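Local coordinates for protein histidine--tRNA ligase (Thermus thermophilus, PDB 1ADY) that attaches histidine to its tRNA, using ATP and passing through a histidyl-adenylate intermediate, as a homodimeric class II synthetase, at residues Trp105-Met110 with His125-Glu130; Val145-Cys150 with Phe305-Glu310. One frame throughout, in Å; residues are numbered along the deposited sequence.

How the interactions relate
Both contacts lie in the catalytic part of the chain and share its large mixed sheet. From the N terminus, strand 102-111 turns back into strand 123-132, and interaction 1 closes that hairpin. The chain then runs into helix 137-153. A far longer loop follows, and interaction 2 closes it where 305-310 returns to this helix. The two loops follow each other in series and do not nest or cross. They meet in space because strands 123-132 and 302-308 are neighbours in the sheet. His125 O to Val309 N, at 2.8 Å, is a probable hydrogen bond joining them. Both contacts border the bound histidyl-adenosine monophosphate.

Interaction 1: Trp105-Met110 with His125-Glu130. With HAM (histidyl-adenosine monophosphate), chain F.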
loop_
_atom_site.group_PDB
_atom_site.type_symbol
_atom_site.label_atom_id
_atom_site.label_comp_id
_atom_site.label_asym_id
_atom_site.label_seq_id
_atom_site.Cartn_x
_atom_site.Cartn_y
_atom_site.Cartn_z
ATOM N N TRP A 105 4.716 -1.318 13.335
ATOM C CA TRP A 105 3.586 -0.576 12.796
ATOM C C TRP A 105 3.506 -0.722 11.279
ATOM O O TRP A 105 4.503 -1.048 10.620
ATOM C CB TRP A 105 3.692 0.911 13.168
ATOM C CG TRP A 105 4.491 1.725 12.185
ATOM C CD1 TRP A 105 5.847 1.873 12.149
ATOM C CD2 TRP A 105 3.977 2.476 11.082
ATOM N NE1 TRP A 105 6.210 2.671 11.091
ATOM C CE2 TRP A 105 5.076 3.057 10.417
ATOM C CE3 TRP A 105 2.684 2.719 10.588
ATOM C CZ2 TRP A 105 4.933 3.862 9.290
ATOM C CZ3 TRP A 105 2.538 3.523 9.466
ATOM C CH2 TRP A 105 3.657 4.085 8.830
ATOM N N MET A 106 2.324 -0.443 10.734
ATOM C CA MET A 106 2.083 -0.508 9.296
ATOM C C MET A 106 0.715 0.092 9.015
ATOM O O MET A 106 -0.039 0.397 9.941
ATOM C CB MET A 106 2.089 -1.958 8.800
ATOM C CG MET A 106 0.819 -2.722 9.150
ATOM S SD MET A 106 0.576 -4.207 8.172
ATOM C CE MET A 106 1.226 -5.469 9.294
ATOM N N ALA A 107 0.402 0.247 7.735
ATOM C CA ALA A 107 -0.882 0.777 7.288
ATOM C C ALA A 107 -1.204 0.005 6.020
ATOM O O ALA A 107 -0.349 -0.123 5.137
ATOM C CB ALA A 107 -0.776 2.264 6.985
ATOM N N GLY A 108 -2.402 -0.561 5.947
ATOM C CA GLY A 108 -2.759 -1.318 4.762
ATOM C C GLY A 108 -4.220 -1.696 4.722
ATOM O O GLY A 108 -5.005 -1.264 5.573
ATOM N N PRO A 109 -4.637 -2.430 3.686
ATOM C CA PRO A 109 -6.032 -2.847 3.558
ATOM C C PRO A 109 -6.356 -4.098 4.373
ATOM O O PRO A 109 -5.502 -4.968 4.569
ATOM C CB PRO A 109 -6.162 -3.100 2.060
ATOM C CG PRO A 109 -4.814 -3.660 1.708
ATOM C CD PRO A 109 -3.877 -2.734 2.459
ATOM N N MET A 110 -7.593 -4.166 4.854
ATOM C CA MET A 110 -8.078 -5.300 5.625
ATOM C C MET A 110 -9.375 -5.700 4.944
ATOM O O MET A 110 -10.107 -4.841 4.444
ATOM C CB MET A 110 -8.360 -4.898 7.065
ATOM C CG MET A 110 -7.149 -4.447 7.853
ATOM S SD MET A 110 -6.000 -5.778 8.208
ATOM C CE MET A 110 -4.534 -4.839 8.636
ATOM N N HIS A 125 -9.023 0.282 5.277
ATOM C CA HIS A 125 -7.603 0.452 5.570
ATOM C C HIS A 125 -7.433 0.934 7.004
ATOM O O HIS A 125 -8.158 1.827 7.449
ATOM C CB HIS A 125 -6.984 1.486 4.627
ATOM C CG HIS A 125 -7.091 1.130 3.178
ATOM N ND1 HIS A 125 -8.240 1.339 2.446
ATOM C CD2 HIS A 125 -6.192 0.587 2.325
ATOM C CE1 HIS A 125 -8.041 0.942 1.202
ATOM N NE2 HIS A 125 -6.806 0.482 1.103
ATOM N N GLN A 126 -6.461 0.370 7.711
ATOM C CA GLN A 126 -6.214 0.766 9.092
ATOM C C GLN A 126 -4.735 0.853 9.434
ATOM O O GLN A 126 -3.911 0.159 8.836
ATOM C CB GLN A 126 -6.907 -0.194 10.066
ATOM C CG GLN A 126 -6.341 -1.611 10.100
ATOM C CD GLN A 126 -7.069 -2.531 11.086
ATOM O OE1 GLN A 126 -8.291 -2.449 11.252
ATOM N NE2 GLN A 126 -6.316 -3.422 11.728
ATOM N N VAL A 127 -4.403 1.761 10.348
ATOM C CA VAL A 127 -3.029 1.928 10.816
ATOM C C VAL A 127 -2.951 1.000 12.016
ATOM O O VAL A 127 -3.829 1.027 12.881
ATOM C CB VAL A 127 -2.745 3.387 11.234
ATOM C CG1 VAL A 127 -1.376 3.498 11.881
ATOM C CG2 VAL A 127 -2.834 4.300 10.019
ATOM N N ASN A 128 -1.909 0.184 12.077
ATOM C CA ASN A 128 -1.778 -0.789 13.146
ATOM C C ASN A 128 -0.492 -0.639 13.935
ATOM O O ASN A 128 0.589 -0.610 13.353
ATOM C CB ASN A 128 -1.847 -2.189 12.525
ATOM C CG ASN A 128 -2.014 -3.285 13.555
ATOM O OD1 ASN A 128 -3.130 -3.751 13.805
ATOM N ND2 ASN A 128 -0.900 -3.749 14.114
ATOM N N TYR A 129 -0.615 -0.575 15.260
ATOM C CA TYR A 129 0.537 -0.450 16.156
ATOM C C TYR A 129 0.596 -1.642 17.107
ATOM O O TYR A 129 -0.437 -2.075 17.615
ATOM C CB TYR A 129 0.462 0.841 16.968
ATOM C CG TYR A 129 1.463 0.891 18.092
ATOM C CD1 TYR A 129 2.818 1.073 17.837
ATOM C CD2 TYR A 129 1.056 0.728 19.410
ATOM C CE1 TYR A 129 3.754 1.088 18.874
ATOM C CE2 TYR A 129 1.978 0.741 20.456
ATOM C CZ TYR A 129 3.327 0.921 20.184
ATOM O OH TYR A 129 4.242 0.934 21.213
ATOM N N GLU A 130 1.813 -2.099 17.403
ATOM C CA GLU A 130 2.054 -3.253 18.262
ATOM C C GLU A 130 3.287 -3.076 19.144
ATOM O O GLU A 130 4.286 -2.481 18.728
ATOM C CB GLU A 130 2.255 -4.494 17.381
ATOM C CG GLU A 130 1.283 -5.640 17.617
ATOM C CD GLU A 130 -0.170 -5.242 17.437
ATOM O OE1 GLU A 130 -0.669 -4.476 18.285
ATOM O OE2 GLU A 130 -0.822 -5.700 16.477
HETATM P P HAM F . -11.133 -4.040 15.509
HETATM O O1P HAM F . -11.520 -5.320 14.878
HETATM O O2P HAM F . -11.999 -3.599 16.624
HETATM O O3P HAM F . -9.589 -4.166 15.941
HETATM O "O5'" HAM F . -11.192 -2.821 14.475
HETATM C "C5'" HAM F . -10.496 -1.617 14.797
HETATM C "C4'" HAM F . -10.912 -0.472 13.894
HETATM O "O4'" HAM F . -10.910 -0.906 12.524
HETATM C "C3'" HAM F . -12.336 -0.026 14.158
HETATM O "O3'" HAM F . -12.478 0.901 15.238
HETATM C "C2'" HAM F . -12.626 0.693 12.856
HETATM O "O2'" HAM F . -12.068 2.021 12.824
HETATM C "C1'" HAM F . -11.948 -0.203 11.831
HETATM N N9 HAM F . -12.833 -1.171 11.150
HETATM C C8 HAM F . -13.152 -2.417 11.546
HETATM N N7 HAM F . -14.063 -2.978 10.740
HETATM C C5 HAM F . -14.277 -2.025 9.831
HETATM C C6 HAM F . -15.186 -2.120 8.766
HETATM N N6 HAM F . -15.914 -3.189 8.596
HETATM N N1 HAM F . -15.238 -1.058 7.934
HETATM C C2 HAM F . -14.486 0.021 8.150
HETATM N N3 HAM F . -13.650 0.128 9.185
HETATM C C4 HAM F . -13.533 -0.917 10.037
HETATM C C HAM F . -8.464 -4.902 15.440
HETATM O O HAM F . -8.442 -5.272 14.279
HETATM C CA HAM F . -7.306 -5.278 16.360
HETATM N N HAM F . -6.425 -6.228 15.709
HETATM C CB HAM F . -6.513 -4.028 16.774
HETATM C CG HAM F . -5.353 -4.336 17.672
HETATM C CD2 HAM F . -4.019 -4.216 17.477
HETATM N ND1 HAM F . -5.506 -4.939 18.902
HETATM C CE1 HAM F . -4.317 -5.202 19.411
HETATM N NE2 HAM F . -3.397 -4.780 18.564
#
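Met110 lays its side chain across that of Gln126 at about a right angle. Met110 CG is 3.7 Å from Gln126 CG. The methionine chain bends at chi2 (-69°), which brings Met110 CE back to 4.0 Å from Gln126 CG. Further along, Pro109 and His125 meet obliquely, with Pro109 CB 3.7 Å from His125 CD2. The polar end of His125 is used elsewhere: ND1 bonds to Glu310. Ala107 CB touches Val127 CG2 on the face covered by helix 14-33. The indole of Trp105 lies on this face too and gives its NE1 to Glu32.

The two strands are the antiparallel hairpin of motif 2 in the class II catalytic sheet. Met106 and Asn128 are a hydrogen-bonded pair. The bond from Asn128 N to Met106 O, 2.8 Å, is nearly straight (174°). Gly108 and Gln126 form the next such pair, where the bond from Gly108 N is weak.

The face with Gln126 and Asn128 looks to the histidyl-adenylate. Glu130 OE1 accepts a hydrogen bond from NE2 of the ligand's histidine ring at 2.8 Å. Its other oxygen, OE2, takes Asn128 ND2 at 3.1 Å from above the carboxylate plane, while lying close to the amide plane. This bond helps fix the carboxylate's rotation. With an alanine here, the ligand's NE2 would probably lose this acceptor, and Asn128 ND2 the carboxylate it bonds to. Thr83 adds a weak bond to OE2 and also binds the ligand.

Interaction 2: Val145-Cys150 with Phe305-Glu310; sequences VLLYEC and FAFGVE. With HAM (histidyl-adenosine monophosphate), chain F.
Phe305 carries Leu147 on one face of its ring, and Phe307 CD2 lies at its edge, in plane. Leu147 CB sits 3.6 Å from the centroid of the Phe305 ring, only 7° off the normal, as a CH-pi contact. Phe307 in turn has Phe305 CE1 at its own edge. This is helix-on-sheet packing in the class II catalytic fold: helix 137-153 packs on strand 302-308, the strand of motif 3, at 22° between the two short segments.

Leu147 CG is anti to the backbone N (chi1 172°), which turns its branches toward the Phe305 ring. Leu147 CD1 reaches both rings, 3.6 Å from Phe305 CD1 and 3.7 Å from Phe307 CD2. Leu146 CB meets Phe305 CE2 obliquely at 3.9 Å. One turn on, Cys150 CB approaches Phe307 CE2 at 4.0 Å. No hydrogen bond crosses this buried, apolar contact. Phe269 and Val271 of strand 267-272 also touch Leu147, and Ile23 of helix 14-33 touches Phe307.

The strand's other side faces the histidyl-adenylate, and Ala306 CB lies 3.6 Å from the ligand's CB. Gly308, the N-cap of helix 309-318, donates its N-H to the ribose O2', with Gly308 N 2.9 Å from that oxygen.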
loop_
_atom_site.group_PDB
_atom_site.type_symbol
_atom_site.label_atom_id
_atom_site.label_comp_id
_atom_site.label_asym_id
_atom_site.label_seq_id
_atom_site.Cartn_x
_atom_site.Cartn_y
_atom_site.Cartn_z
ATOM N N VAL A 145 -2.032 6.308 24.536
ATOM C CA VAL A 145 -1.557 7.657 24.266
ATOM C C VAL A 145 -1.253 7.839 22.790
ATOM O O VAL A 145 -1.667 8.830 22.193
ATOM C CB VAL A 145 -0.294 8.001 25.076
ATOM C CG1 VAL A 145 0.083 9.465 24.863
ATOM C CG2 VAL A 145 -0.530 7.719 26.544
ATOM N N LEU A 146 -0.553 6.870 22.201
ATOM C CA LEU A 146 -0.192 6.931 20.785
ATOM C C LEU A 146 -1.436 7.047 19.913
ATOM O O LEU A 146 -1.525 7.954 19.086
ATOM C CB LEU A 146 0.645 5.720 20.379
ATOM C CG LEU A 146 2.038 5.695 21.015
ATOM C CD1 LEU A 146 2.797 4.439 20.612
ATOM C CD2 LEU A 146 2.811 6.940 20.615
ATOM N N LEU A 147 -2.414 6.169 20.130
ATOM C CA LEU A 147 -3.653 6.222 19.357
ATOM C C LEU A 147 -4.304 7.592 19.536
ATOM O O LEU A 147 -4.732 8.220 18.566
ATOM C CB LEU A 147 -4.620 5.120 19.801
ATOM C CG LEU A 147 -6.034 5.152 19.210
ATOM C CD1 LEU A 147 -5.987 5.253 17.696
ATOM C CD2 LEU A 147 -6.803 3.916 19.645
ATOM N N TYR A 148 -4.348 8.055 20.780
ATOM C CA TYR A 148 -4.933 9.348 21.104
ATOM C C TYR A 148 -4.197 10.450 20.339
ATOM O O TYR A 148 -4.827 11.301 19.705
ATOM C CB TYR A 148 -4.851 9.595 22.617
ATOM C CG TYR A 148 -5.532 10.866 23.077
ATOM C CD1 TYR A 148 -6.925 10.986 23.041
ATOM C CD2 TYR A 148 -4.786 11.959 23.532
ATOM C CE1 TYR A 148 -7.562 12.163 23.447
ATOM C CE2 TYR A 148 -5.411 13.143 23.939
ATOM C CZ TYR A 148 -6.801 13.236 23.892
ATOM O OH TYR A 148 -7.431 14.399 24.277
ATOM N N GLU A 149 -2.868 10.391 20.350
ATOM C CA GLU A 149 -2.043 11.385 19.667
ATOM C C GLU A 149 -2.203 11.404 18.152
ATOM O O GLU A 149 -2.277 12.474 17.557
ATOM C CB GLU A 149 -0.568 11.231 20.042
ATOM C CG GLU A 149 -0.216 11.877 21.366
ATOM C CD GLU A 149 -0.607 13.349 21.412
ATOM O OE1 GLU A 149 0.090 14.173 20.772
ATOM O OE2 GLU A 149 -1.619 13.682 22.075
ATOM N N CYS A 150 -2.272 10.234 17.528
ATOM C CA CYS A 150 -2.437 10.165 16.080
ATOM C C CYS A 150 -3.660 10.975 15.648
ATOM O O CYS A 150 -3.591 11.784 14.725
ATOM C CB CYS A 150 -2.598 8.713 15.624
ATOM S SG CYS A 150 -1.126 7.703 15.814
ATOM N N PHE A 305 -2.956 -1.284 18.972
ATOM C CA PHE A 305 -4.236 -0.766 18.523
ATOM C C PHE A 305 -4.259 -0.689 17.007
ATOM O O PHE A 305 -3.267 -1.003 16.348
ATOM C CB PHE A 305 -4.478 0.629 19.107
ATOM C CG PHE A 305 -3.539 1.679 18.577
ATOM C CD1 PHE A 305 -3.857 2.403 17.427
ATOM C CD2 PHE A 305 -2.331 1.940 19.219
ATOM C CE1 PHE A 305 -2.984 3.367 16.920
ATOM C CE2 PHE A 305 -1.451 2.904 18.721
ATOM C CZ PHE A 305 -1.779 3.619 17.570
ATOM N N ALA A 306 -5.390 -0.248 16.469
ATOM C CA ALA A 306 -5.576 -0.095 15.041
ATOM C C ALA A 306 -6.796 0.781 14.804
ATOM O O ALA A 306 -7.841 0.566 15.408
ATOM C CB ALA A 306 -5.773 -1.446 14.391
ATOM N N PHE A 307 -6.653 1.791 13.956
ATOM C CA PHE A 307 -7.773 2.671 13.662
ATOM C C PHE A 307 -8.098 2.701 12.175
ATOM O O PHE A 307 -7.196 2.650 11.330
ATOM C CB PHE A 307 -7.529 4.087 14.203
ATOM C CG PHE A 307 -6.404 4.834 13.526
ATOM C CD1 PHE A 307 -6.626 5.531 12.344
ATOM C CD2 PHE A 307 -5.142 4.899 14.107
ATOM C CE1 PHE A 307 -5.614 6.284 11.754
ATOM C CE2 PHE A 307 -4.127 5.650 13.525
ATOM C CZ PHE A 307 -4.366 6.344 12.346
ATOM N N GLY A 308 -9.387 2.781 11.864
ATOM C CA GLY A 308 -9.836 2.817 10.485
ATOM C C GLY A 308 -9.629 4.172 9.844
ATOM O O GLY A 308 -10.263 5.159 10.223
ATOM N N VAL A 309 -8.763 4.207 8.839
ATOM C CA VAL A 309 -8.452 5.436 8.122
ATOM C C VAL A 309 -9.710 6.093 7.546
ATOM O O VAL A 309 -9.843 7.322 7.552
ATOM C CB VAL A 309 -7.448 5.173 6.986
ATOM C CG1 VAL A 309 -7.040 6.485 6.330
ATOM C CG2 VAL A 309 -6.230 4.436 7.523
ATOM N N GLU A 310 -10.645 5.272 7.079
ATOM C CA GLU A 310 -11.889 5.790 6.517
ATOM C C GLU A 310 -12.685 6.515 7.605
ATOM O O GLU A 310 -13.111 7.655 7.415
ATOM C CB GLU A 310 -12.731 4.661 5.911
ATOM C CG GLU A 310 -12.184 4.079 4.608
ATOM C CD GLU A 310 -11.158 2.973 4.804
ATOM O OE1 GLU A 310 -10.826 2.640 5.963
ATOM O OE2 GLU A 310 -10.689 2.419 3.784
HETATM P P HAM F . -11.133 -4.040 15.509
HETATM O O1P HAM F . -11.520 -5.320 14.878
HETATM O O2P HAM F . -11.999 -3.599 16.624
HETATM O O3P HAM F . -9.589 -4.166 15.941
HETATM O "O5'" HAM F . -11.192 -2.821 14.475
HETATM C "C5'" HAM F . -10.496 -1.617 14.797
HETATM C "C4'" HAM F . -10.912 -0.472 13.894
HETATM O "O4'" HAM F . -10.910 -0.906 12.524
HETATM C "C3'" HAM F . -12.336 -0.026 14.158
HETATM O "O3'" HAM F . -12.478 0.901 15.238
HETATM C "C2'" HAM F . -12.626 0.693 12.856
HETATM O "O2'" HAM F . -12.068 2.021 12.824
HETATM C "C1'" HAM F . -11.948 -0.203 11.831
HETATM N N9 HAM F . -12.833 -1.171 11.150
HETATM C C8 HAM F . -13.152 -2.417 11.546
HETATM N N7 HAM F . -14.063 -2.978 10.740
HETATM C C5 HAM F . -14.277 -2.025 9.831
HETATM C C6 HAM F . -15.186 -2.120 8.766
HETATM N N6 HAM F . -15.914 -3.189 8.596
HETATM N N1 HAM F . -15.238 -1.058 7.934
HETATM C C2 HAM F . -14.486 0.021 8.150
HETATM N N3 HAM F . -13.650 0.128 9.185
HETATM C C4 HAM F . -13.533 -0.917 10.037
HETATM C C HAM F . -8.464 -4.902 15.440
HETATM O O HAM F . -8.442 -5.272 14.279
HETATM C CA HAM F . -7.306 -5.278 16.360
HETATM N N HAM F . -6.425 -6.228 15.709
HETATM C CB HAM F . -6.513 -4.028 16.774
HETATM C CG HAM F . -5.353 -4.336 17.672
HETATM C CD2 HAM F . -4.019 -4.216 17.477
HETATM N ND1 HAM F . -5.506 -4.939 18.902
HETATM C CE1 HAM F . -4.317 -5.202 19.411
HETATM N NE2 HAM F . -3.397 -4.780 18.564
#